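Local atomic coordinates of nicotinate phosphoribosyltransferase (Porphyromonas gingivalis, PDB entry 2IM5), a protein that probably joins nicotinate to the ribose phosphate of phosphoribosyl diphosphate, with ATP consumed, to give nicotinate mononucleotide, the entry step from nicotinate to NAD. Residues 246-258 with 362-374. Numbering follows the deposited sequence.
Sequences TVLTDTYTTDVFM and WHYCVKLSDVDGK
The type I turn Asp250–Thr253, which links strand 246-248 to helix 254-260, and the loop that follows strand 363-364 meet through the carboxylate of Asp370 at the first turn of that helix. Both carboxylate oxygens use their syn lone pairs: OD1 accepts from the backbone N of Thr254 at 2.7 Å, N-H...O 168°, and OD2 from Thr254 OG1 at 2.5 Å. The Asp370 carboxylate thus lies where a helix start would probably favour its negative charge. With OG1 beside its own backbone N (chi1 -70°), Thr254 presents both donors to the one carboxylate, and OG1 also accepts a hydrogen bond from Thr249 OG1 at 2.9 Å. Both segments fall in the NAPRTase family region; strand 246-248 is an outermost strand of the parallel sheet and strand 363-364 of the antiparallel one, so the contact joins the loops leaving two sheets. Asp250 and Leu248 also touch His213, the predicted autophosphorylation site, unphosphorylated here. Backbone bonds extend the contact: Leu368 N gives a straight bond to Thr251 O (2.7 Å, 176°), and Ser369 N a weak one to Asp250 O. Ser276 OG bonds both Asp250 OD2 and the backbone N of Asp370, tying the segments together from outside. Farther along, the Tyr252 ring has Val366 CG2 at its edge, 3.9 Å from CE1, while Leu368 CD1 lies 3.9 Å from Tyr252 CA. One water accepts from Tyr252 OH (2.6 Å) and from Val366 N.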
ATOM      1  N   THR A 246      -1.413  -1.541  13.234  1.00 20.55           N
ATOM      2  CA  THR A 246      -0.034  -1.613  12.755  1.00 20.49           C
ATOM      3  C   THR A 246       0.350  -0.216  12.310  1.00 20.48           C
ATOM      4  O   THR A 246      -0.461   0.485  11.709  1.00 20.27           O
ATOM      5  CB  THR A 246       0.110  -2.558  11.554  1.00 21.56           C
ATOM      6  OG1 THR A 246      -0.273  -3.880  11.941  1.00 21.99           O
ATOM      7  CG2 THR A 246       1.553  -2.586  11.063  1.00 18.63           C
ATOM      8  N   VAL A 247       1.568   0.211  12.609  1.00 20.45           N
ATOM      9  CA  VAL A 247       1.973   1.544  12.205  1.00 20.28           C
ATOM     10  C   VAL A 247       3.279   1.586  11.414  1.00 20.74           C
ATOM     11  O   VAL A 247       4.224   0.851  11.705  1.00 20.17           O
ATOM     12  CB  VAL A 247       2.082   2.480  13.435  1.00 21.88           C
ATOM     13  CG1 VAL A 247       3.149   1.971  14.388  1.00 22.74           C
ATOM     14  CG2 VAL A 247       2.389   3.913  12.980  1.00 23.10           C
ATOM     15  N   LEU A 248       3.296   2.437  10.388  1.00 21.66           N
ATOM     16  CA  LEU A 248       4.464   2.650   9.545  1.00 21.49           C
ATOM     17  C   LEU A 248       5.332   3.664  10.271  1.00 21.81           C
ATOM     18  O   LEU A 248       4.826   4.667  10.773  1.00 22.79           O
ATOM     19  CB  LEU A 248       4.050   3.214   8.184  1.00 22.40           C
ATOM     20  CG  LEU A 248       3.796   2.194   7.078  1.00 23.15           C
ATOM     21  CD1 LEU A 248       3.190   2.891   5.870  1.00 24.86           C
ATOM     22  CD2 LEU A 248       5.110   1.513   6.702  1.00 22.82           C
ATOM     23  N   THR A 249       6.637   3.423  10.305  1.00 21.09           N
ATOM     24  CA  THR A 249       7.550   4.302  11.024  1.00 19.80           C
ATOM     25  C   THR A 249       8.531   5.134  10.204  1.00 19.08           C
ATOM     26  O   THR A 249       9.094   6.091  10.721  1.00 19.66           O
ATOM     27  CB  THR A 249       8.397   3.485  12.022  1.00 20.93           C
ATOM     28  OG1 THR A 249       9.319   2.659  11.295  1.00 21.94           O
ATOM     29  CG2 THR A 249       7.507   2.586  12.874  1.00 21.69           C
ATOM     30  N   ASP A 250       8.722   4.802   8.933  1.00 18.63           N
ATOM     31  CA  ASP A 250       9.714   5.513   8.120  1.00 18.63           C
ATOM     32  C   ASP A 250       9.295   6.751   7.323  1.00 17.30           C
ATOM     33  O   ASP A 250      10.138   7.337   6.636  1.00 17.54           O
ATOM     34  CB  ASP A 250      10.378   4.514   7.164  1.00 19.18           C
ATOM     35  CG  ASP A 250       9.436   4.042   6.064  1.00 22.58           C
ATOM     36  OD1 ASP A 250       8.210   4.030   6.293  1.00 23.35           O
ATOM     37  OD2 ASP A 250       9.915   3.673   4.968  1.00 24.62           O
ATOM     38  N   THR A 251       8.029   7.154   7.412  1.00 15.60           N
ATOM     39  CA  THR A 251       7.557   8.314   6.660  1.00 16.38           C
ATOM     40  C   THR A 251       8.519   9.487   6.765  1.00 15.94           C
ATOM     41  O   THR A 251       8.913  10.062   5.759  1.00 16.84           O
ATOM     42  CB  THR A 251       6.174   8.775   7.135  1.00 17.30           C
ATOM     43  OG1 THR A 251       5.306   7.640   7.228  1.00 18.29           O
ATOM     44  CG2 THR A 251       5.580   9.787   6.141  1.00 16.86           C
ATOM     45  N   TYR A 252       8.895   9.842   7.985  1.00 15.85           N
ATOM     46  CA  TYR A 252       9.831  10.944   8.170  1.00 17.76           C
ATOM     47  C   TYR A 252      11.061  10.413   8.870  1.00 17.03           C
ATOM     48  O   TYR A 252      11.639  11.095   9.711  1.00 17.27           O
ATOM     49  CB  TYR A 252       9.192  12.067   8.999  1.00 15.49           C
ATOM     50  CG  TYR A 252       7.960  12.638   8.343  1.00 15.83           C
ATOM     51  CD1 TYR A 252       8.036  13.253   7.094  1.00 15.40           C
ATOM     52  CD2 TYR A 252       6.711  12.505   8.939  1.00 14.99           C
ATOM     53  CE1 TYR A 252       6.898  13.714   6.452  1.00 16.02           C
ATOM     54  CE2 TYR A 252       5.563  12.964   8.308  1.00 15.07           C
ATOM     55  CZ  TYR A 252       5.663  13.566   7.062  1.00 16.38           C
ATOM     56  OH  TYR A 252       4.533  14.006   6.418  1.00 18.34           O
ATOM     57  N   THR A 253      11.444   9.187   8.514  1.00 16.76           N
ATOM     58  CA  THR A 253      12.603   8.540   9.110  1.00 17.20           C
ATOM     59  C   THR A 253      12.196   7.820  10.390  1.00 18.39           C
ATOM     60  O   THR A 253      11.478   8.373  11.226  1.00 16.93           O
ATOM     61  CB  THR A 253      13.702   9.585   9.415  1.00 19.42           C
ATOM     62  OG1 THR A 253      14.623   9.647   8.314  1.00 23.89           O
ATOM     63  CG2 THR A 253      14.394   9.283  10.695  1.00 16.49           C
ATOM     64  N   THR A 254      12.651   6.581  10.534  1.00 17.99           N
ATOM     65  CA  THR A 254      12.338   5.788  11.711  1.00 18.73           C
ATOM     66  C   THR A 254      12.963   6.348  12.992  1.00 19.26           C
ATOM     67  O   THR A 254      12.396   6.185  14.074  1.00 18.59           O
ATOM     68  CB  THR A 254      12.769   4.311  11.516  1.00 20.29           C
ATOM     69  OG1 THR A 254      11.914   3.699  10.544  1.00 21.61           O
ATOM     70  CG2 THR A 254      12.649   3.531  12.821  1.00 21.96           C
ATOM     71  N   ASP A 255      14.110   7.014  12.883  1.00 19.07           N
ATOM     72  CA  ASP A 255      14.733   7.596  14.073  1.00 20.89           C
ATOM     73  C   ASP A 255      13.827   8.675  14.666  1.00 20.60           C
ATOM     74  O   ASP A 255      13.704   8.787  15.888  1.00 17.65           O
ATOM     75  CB  ASP A 255      16.109   8.198  13.750  1.00 25.81           C
ATOM     76  CG  ASP A 255      17.171   7.129  13.481  1.00 30.92           C
ATOM     77  OD1 ASP A 255      16.955   5.957  13.867  1.00 31.01           O
ATOM     78  OD2 ASP A 255      18.226   7.462  12.900  1.00 33.83           O
ATOM     79  N   VAL A 256      13.195   9.464  13.797  1.00 18.86           N
ATOM     80  CA  VAL A 256      12.297  10.515  14.252  1.00 19.03           C
ATOM     81  C   VAL A 256      11.064   9.861  14.884  1.00 21.17           C
ATOM     82  O   VAL A 256      10.600  10.276  15.941  1.00 19.86           O
ATOM     83  CB  VAL A 256      11.860  11.417  13.083  1.00 19.71           C
ATOM     84  CG1 VAL A 256      10.696  12.299  13.514  1.00 20.11           C
ATOM     85  CG2 VAL A 256      13.037  12.277  12.626  1.00 18.82           C
ATOM     86  N   PHE A 257      10.543   8.821  14.239  1.00 21.18           N
ATOM     87  CA  PHE A 257       9.376   8.121  14.767  1.00 21.50           C
ATOM     88  C   PHE A 257       9.646   7.584  16.171  1.00 22.32           C
ATOM     89  O   PHE A 257       8.906   7.870  17.113  1.00 23.61           O
ATOM     90  CB  PHE A 257       8.997   6.944  13.869  1.00 20.28           C
ATOM     91  CG  PHE A 257       7.794   6.180  14.353  1.00 20.00           C
ATOM     92  CD1 PHE A 257       6.522   6.505  13.906  1.00 18.70           C
ATOM     93  CD2 PHE A 257       7.933   5.160  15.296  1.00 21.00           C
ATOM     94  CE1 PHE A 257       5.400   5.831  14.390  1.00 19.51           C
ATOM     95  CE2 PHE A 257       6.824   4.482  15.788  1.00 21.33           C
ATOM     96  CZ  PHE A 257       5.553   4.818  15.333  1.00 21.36           C
ATOM     97  N   MET A 258      10.709   6.795  16.301  1.00 24.41           N
ATOM     98  CA  MET A 258      11.074   6.192  17.581  1.00 24.60           C
ATOM     99  C   MET A 258      11.289   7.223  18.680  1.00 26.27           C
ATOM    100  O   MET A 258      10.806   7.050  19.800  1.00 26.26           O
ATOM    101  CB  MET A 258      12.328   5.323  17.424  1.00 22.49           C
ATOM    102  CG  MET A 258      12.094   4.028  16.650  1.00 21.26           C
ATOM    103  SD  MET A 258      10.768   2.973  17.335  1.00 14.46           S
ATOM    104  CE  MET A 258      10.450   1.959  15.960  1.00 18.82           C
ATOM    105  N   TRP A 362      -2.786  24.925  -0.953  1.00 25.72           N
ATOM    106  CA  TRP A 362      -2.234  23.603  -1.203  1.00 25.60           C
ATOM    107  C   TRP A 362      -0.977  23.441  -0.361  1.00 24.04           C
ATOM    108  O   TRP A 362      -0.226  24.396  -0.174  1.00 24.06           O
ATOM    109  CB  TRP A 362      -1.862  23.428  -2.678  1.00 25.12           C
ATOM    110  CG  TRP A 362      -3.020  23.147  -3.568  1.00 26.14           C
ATOM    111  CD1 TRP A 362      -3.584  23.999  -4.480  1.00 26.13           C
ATOM    112  CD2 TRP A 362      -3.758  21.920  -3.654  1.00 23.86           C
ATOM    113  NE1 TRP A 362      -4.622  23.376  -5.128  1.00 26.47           N
ATOM    114  CE2 TRP A 362      -4.752  22.100  -4.642  1.00 25.46           C
ATOM    115  CE3 TRP A 362      -3.674  20.689  -2.995  1.00 22.53           C
ATOM    116  CZ2 TRP A 362      -5.657  21.090  -4.986  1.00 24.12           C
ATOM    117  CZ3 TRP A 362      -4.573  19.684  -3.336  1.00 22.64           C
ATOM    118  CH2 TRP A 362      -5.552  19.891  -4.323  1.00 24.14           C
ATOM    119  N   HIS A 363      -0.762  22.234   0.151  1.00 22.93           N
ATOM    120  CA  HIS A 363       0.412  21.926   0.957  1.00 22.41           C
ATOM    121  C   HIS A 363       1.055  20.685   0.348  1.00 21.93           C
ATOM    122  O   HIS A 363       0.389  19.670   0.143  1.00 20.66           O
ATOM    123  CB  HIS A 363       0.002  21.641   2.405  1.00 24.84           C
ATOM    124  CG  HIS A 363      -0.708  22.780   3.066  1.00 27.87           C
ATOM    125  ND1 HIS A 363      -0.058  23.925   3.477  1.00 28.18           N
ATOM    126  CD2 HIS A 363      -2.019  22.969   3.348  1.00 29.20           C
ATOM    127  CE1 HIS A 363      -0.938  24.771   3.983  1.00 28.68           C
ATOM    128  NE2 HIS A 363      -2.136  24.216   3.916  1.00 31.76           N
ATOM    129  N   TYR A 364       2.345  20.772   0.043  1.00 22.19           N
ATOM    130  CA  TYR A 364       3.066  19.643  -0.536  1.00 23.44           C
ATOM    131  C   TYR A 364       3.324  18.558   0.493  1.00 22.93           C
ATOM    132  O   TYR A 364       3.558  18.853   1.663  1.00 21.43           O
ATOM    133  CB  TYR A 364       4.406  20.089  -1.113  1.00 24.52           C
ATOM    134  CG  TYR A 364       4.277  20.890  -2.378  1.00 29.21           C
ATOM    135  CD1 TYR A 364       3.565  20.385  -3.467  1.00 31.10           C
ATOM    136  CD2 TYR A 364       4.860  22.154  -2.493  1.00 30.54           C
ATOM    137  CE1 TYR A 364       3.431  21.114  -4.646  1.00 33.34           C
ATOM    138  CE2 TYR A 364       4.736  22.897  -3.672  1.00 33.38           C
ATOM    139  CZ  TYR A 364       4.017  22.369  -4.743  1.00 35.40           C
ATOM    140  OH  TYR A 364       3.877  23.098  -5.907  1.00 38.42           O
ATOM    141  N   CYS A 365       3.279  17.307   0.038  1.00 22.53           N
ATOM    142  CA  CYS A 365       3.532  16.157   0.898  1.00 24.06           C
ATOM    143  C   CYS A 365       4.901  15.587   0.559  1.00 24.27           C
ATOM    144  O   CYS A 365       5.312  15.587  -0.600  1.00 24.83           O
ATOM    145  CB  CYS A 365       2.476  15.066   0.675  1.00 24.41           C
ATOM    146  SG  CYS A 365       0.766  15.538   1.056  1.00 28.57           S
ATOM    147  N   VAL A 366       5.615  15.104   1.566  1.00 24.18           N
ATOM    148  CA  VAL A 366       6.918  14.517   1.327  1.00 25.27           C
ATOM    149  C   VAL A 366       7.045  13.219   2.102  1.00 26.78           C
ATOM    150  O   VAL A 366       6.252  12.933   2.998  1.00 26.72           O
ATOM    151  CB  VAL A 366       8.073  15.465   1.747  1.00 25.88           C
ATOM    152  CG1 VAL A 366       7.946  16.795   1.034  1.00 27.41           C
ATOM    153  CG2 VAL A 366       8.068  15.669   3.241  1.00 24.77           C
ATOM    154  N   LYS A 367       8.045  12.431   1.732  1.00 29.28           N
ATOM    155  CA  LYS A 367       8.328  11.160   2.384  1.00 31.60           C
ATOM    156  C   LYS A 367       9.842  11.031   2.408  1.00 30.51           C
ATOM    157  O   LYS A 367      10.494  11.257   1.392  1.00 31.33           O
ATOM    158  CB  LYS A 367       7.722   9.999   1.597  1.00 33.68           C
ATOM    159  CG  LYS A 367       8.073   8.645   2.182  1.00 35.85           C
ATOM    160  CD  LYS A 367       7.569   7.523   1.308  1.00 37.80           C
ATOM    161  CE  LYS A 367       8.210   6.205   1.710  1.00 39.23           C
ATOM    162  NZ  LYS A 367       7.831   5.120   0.761  1.00 41.30           N
ATOM    163  N   LEU A 368      10.400  10.672   3.558  1.00 29.66           N
ATOM    164  CA  LEU A 368      11.845  10.558   3.680  1.00 29.43           C
ATOM    165  C   LEU A 368      12.427   9.141   3.613  1.00 31.03           C
ATOM    166  O   LEU A 368      13.490   8.939   3.022  1.00 33.35           O
ATOM    167  CB  LEU A 368      12.294  11.245   4.966  1.00 28.38           C
ATOM    168  CG  LEU A 368      11.866  12.713   5.122  1.00 27.87           C
ATOM    169  CD1 LEU A 368      12.440  13.273   6.417  1.00 26.55           C
ATOM    170  CD2 LEU A 368      12.348  13.532   3.929  1.00 27.26           C
ATOM    171  N   SER A 369      11.745   8.170   4.211  1.00 29.88           N
ATOM    172  CA  SER A 369      12.215   6.776   4.232  1.00 30.74           C
ATOM    173  C   SER A 369      13.495   6.607   5.053  1.00 30.53           C
ATOM    174  O   SER A 369      14.110   7.587   5.469  1.00 30.11           O
ATOM    175  CB  SER A 369      12.472   6.252   2.814  1.00 30.84           C
ATOM    176  OG  SER A 369      13.844   6.367   2.465  1.00 31.01           O
ATOM    177  N   ASP A 370      13.894   5.358   5.282  1.00 30.07           N
ATOM    178  CA  ASP A 370      15.096   5.071   6.052  1.00 30.56           C
ATOM    179  C   ASP A 370      16.346   4.895   5.198  1.00 32.10           C
ATOM    180  O   ASP A 370      17.390   4.484   5.693  1.00 31.91           O
ATOM    181  CB  ASP A 370      14.903   3.823   6.915  1.00 29.69           C
ATOM    182  CG  ASP A 370      13.990   4.072   8.102  1.00 29.57           C
ATOM    183  OD1 ASP A 370      14.042   5.183   8.668  1.00 27.28           O
ATOM    184  OD2 ASP A 370      13.233   3.155   8.477  1.00 28.49           O
ATOM    185  N   VAL A 371      16.243   5.187   3.909  1.00 34.77           N
ATOM    186  CA  VAL A 371      17.405   5.071   3.044  1.00 36.46           C
ATOM    187  C   VAL A 371      17.921   6.475   2.769  1.00 38.75           C
ATOM    188  O   VAL A 371      17.209   7.306   2.204  1.00 38.45           O
ATOM    189  CB  VAL A 371      17.061   4.387   1.714  1.00 35.91           C
ATOM    190  CG1 VAL A 371      18.298   4.349   0.822  1.00 36.15           C
ATOM    191  CG2 VAL A 371      16.560   2.975   1.971  1.00 35.05           C
ATOM    192  N   ASP A 372      19.154   6.738   3.196  1.00 41.89           N
ATOM    193  CA  ASP A 372      19.777   8.042   2.996  1.00 45.17           C
ATOM    194  C   ASP A 372      19.698   8.475   1.539  1.00 45.21           C
ATOM    195  O   ASP A 372      20.017   7.703   0.636  1.00 45.20           O
ATOM    196  CB  ASP A 372      21.245   8.002   3.427  1.00 48.92           C
ATOM    197  CG  ASP A 372      21.412   7.874   4.930  1.00 53.34           C
ATOM    198  OD1 ASP A 372      20.849   6.919   5.519  1.00 55.17           O
ATOM    199  OD2 ASP A 372      22.113   8.729   5.520  1.00 55.06           O
ATOM    200  N   GLY A 373      19.265   9.711   1.316  1.00 45.58           N
ATOM    201  CA  GLY A 373      19.168  10.221  -0.039  1.00 45.42           C
ATOM    202  C   GLY A 373      17.870   9.892  -0.748  1.00 45.73           C
ATOM    203  O   GLY A 373      17.422  10.660  -1.602  1.00 47.07           O
ATOM    204  N   LYS A 374      17.264   8.758  -0.411  1.00 45.23           N
ATOM    205  CA  LYS A 374      16.004   8.357  -1.035  1.00 45.34           C
ATOM    206  C   LYS A 374      14.837   9.126  -0.436  1.00 44.92           C
ATOM    207  O   LYS A 374      14.305   8.746   0.607  1.00 45.52           O
ATOM    208  CB  LYS A 374      15.772   6.861  -0.853  1.00 46.25           C
ATOM    209  CG  LYS A 374      16.748   5.990  -1.619  1.00 49.06           C
ATOM    210  CD  LYS A 374      16.643   6.219  -3.121  1.00 50.90           C
ATOM    211  CE  LYS A 374      17.471   5.193  -3.885  1.00 52.04           C
ATOM    212  NZ  LYS A 374      17.006   3.800  -3.602  1.00 53.08           N
TER
HETATM  213  O   HOH W   1       4.166  15.195   4.144  1.00 19.29           O